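PDB 2W7R: microtubule-associated serine/threonine-protein kinase 4 from Homo sapiens, which probably phosphorylates serine and threonine residues of target proteins, and carries a PDZ domain of the kind that binds short peptide ends of partner proteins. Local coordinates for residues P4-S9 with G81-I86. Numbering follows the deposited sequence.
Sequences PIVIHS and GNKVSI
Ile5 and Ile7 each exchange two backbone hydrogen bonds, with Ile86 and Val84 respectively, and join strands 5-8 and 83-86 as antiparallel neighbours whose axes come within 4.7 Å. The bond from Ile7 N to Val84 O, 2.9 Å, is almost straight at 179°. Beyond the strand, Ser9 N still reaches Asn82 O at 2.8 Å. Ile5, Ile7, Val84 and Ile86 lie on one face, and the last three are buried. There Ile7 CB rests on Val84 CG1 at 4.0 Å. Ile7 CG1 lies anti to the carbonyl carbon (chi1 -53°), and the extended chain beyond it carries Ile7 CD1 to Ile86 CD1, also 4.0 Å away. Ala46 and Ala49 of helix 45-49 and Phe16 cover Ile7. Val6, His8, Lys83 and Ser85 lie on the other, more open face. Here Lys83 runs alongside His8, and Lys83 CD lies 3.5 Å from His8 CE1, obliquely to the ring. Val6 CG1 touches Lys83 CG at 4.0 Å. Pro4, just before strand 5-8, points toward the partner segment beside Ser85. Strand 83-89 also borders strand 56-60, so this pairing adds the N-terminal strand at the edge of this chain's sheet, the pairing of first and last strands characteristic of the PDZ fold.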
# COMPACT_ATOMS: atom_id res chain seq x y z
N PRO A 4 14.98 -13.02 -1.68
CA PRO A 4 13.70 -12.83 -2.37
C PRO A 4 12.67 -13.88 -1.94
O PRO A 4 13.04 -14.87 -1.31
CB PRO A 4 14.05 -13.06 -3.84
CG PRO A 4 15.56 -13.22 -3.90
CD PRO A 4 15.97 -13.69 -2.55
N ILE A 5 11.41 -13.65 -2.28
CA ILE A 5 10.37 -14.64 -2.05
C ILE A 5 10.40 -15.65 -3.18
O ILE A 5 10.27 -15.28 -4.34
CB ILE A 5 8.96 -13.99 -2.03
CG1 ILE A 5 8.92 -12.81 -1.05
CG2 ILE A 5 7.91 -15.04 -1.68
CD1 ILE A 5 8.93 -13.21 0.40
N VAL A 6 10.60 -16.92 -2.85
CA VAL A 6 10.62 -17.95 -3.87
C VAL A 6 9.29 -18.68 -3.91
O VAL A 6 8.84 -19.23 -2.90
CB VAL A 6 11.77 -18.94 -3.64
CG1 VAL A 6 11.78 -20.00 -4.73
CG2 VAL A 6 13.10 -18.19 -3.61
N ILE A 7 8.65 -18.68 -5.07
CA ILE A 7 7.36 -19.32 -5.21
C ILE A 7 7.46 -20.52 -6.13
O ILE A 7 7.87 -20.39 -7.29
CB ILE A 7 6.29 -18.34 -5.74
CG1 ILE A 7 6.25 -17.07 -4.88
CG2 ILE A 7 4.93 -19.01 -5.77
CD1 ILE A 7 5.33 -15.99 -5.44
N HIS A 8 7.12 -21.70 -5.61
CA HIS A 8 7.11 -22.92 -6.40
C HIS A 8 5.69 -23.23 -6.83
O HIS A 8 4.80 -23.38 -5.99
CB HIS A 8 7.65 -24.10 -5.60
CG HIS A 8 9.04 -23.90 -5.07
ND1 HIS A 8 10.16 -24.35 -5.72
CD2 HIS A 8 9.47 -23.30 -3.93
CE1 HIS A 8 11.23 -24.05 -5.01
NE2 HIS A 8 10.84 -23.41 -3.92
N SER A 9 5.48 -23.32 -8.14
CA SER A 9 4.17 -23.66 -8.70
C SER A 9 4.21 -25.06 -9.32
O SER A 9 5.24 -25.47 -9.85
CB SER A 9 3.77 -22.64 -9.76
OG SER A 9 2.69 -23.12 -10.54
N GLY A 81 7.42 -19.51 -15.79
CA GLY A 81 7.11 -20.93 -15.84
C GLY A 81 6.67 -21.55 -14.52
O GLY A 81 5.53 -21.37 -14.09
N ASN A 82 7.57 -22.30 -13.89
CA ASN A 82 7.23 -23.09 -12.70
C ASN A 82 7.71 -22.52 -11.36
O ASN A 82 6.97 -22.52 -10.38
CB ASN A 82 7.72 -24.53 -12.85
CG ASN A 82 6.73 -25.40 -13.60
OD1 ASN A 82 5.62 -24.97 -13.91
ND2 ASN A 82 7.12 -26.64 -13.88
N LYS A 83 8.96 -22.05 -11.32
CA LYS A 83 9.49 -21.41 -10.13
C LYS A 83 9.80 -19.95 -10.45
O LYS A 83 10.33 -19.66 -11.52
CB LYS A 83 10.74 -22.13 -9.64
CG LYS A 83 11.28 -21.59 -8.32
CD LYS A 83 12.49 -22.38 -7.84
CE LYS A 83 13.66 -22.24 -8.79
NZ LYS A 83 14.86 -23.00 -8.31
N VAL A 84 9.45 -19.05 -9.54
CA VAL A 84 9.77 -17.63 -9.71
C VAL A 84 10.26 -17.00 -8.41
O VAL A 84 9.85 -17.39 -7.33
CB VAL A 84 8.55 -16.84 -10.23
CG1 VAL A 84 7.51 -16.67 -9.12
CG2 VAL A 84 8.99 -15.47 -10.76
N SER A 85 11.17 -16.04 -8.54
CA SER A 85 11.69 -15.34 -7.38
C SER A 85 11.19 -13.90 -7.43
O SER A 85 11.32 -13.25 -8.46
CB SER A 85 13.22 -15.37 -7.41
OG SER A 85 13.77 -14.82 -6.23
N ILE A 86 10.60 -13.42 -6.35
CA ILE A 86 10.10 -12.05 -6.32
C ILE A 86 10.75 -11.27 -5.19
O ILE A 86 10.64 -11.65 -4.02
CB ILE A 86 8.57 -11.99 -6.20
CG1 ILE A 86 7.92 -12.75 -7.35
CG2 ILE A 86 8.06 -10.55 -6.17
CD1 ILE A 86 6.42 -12.63 -7.39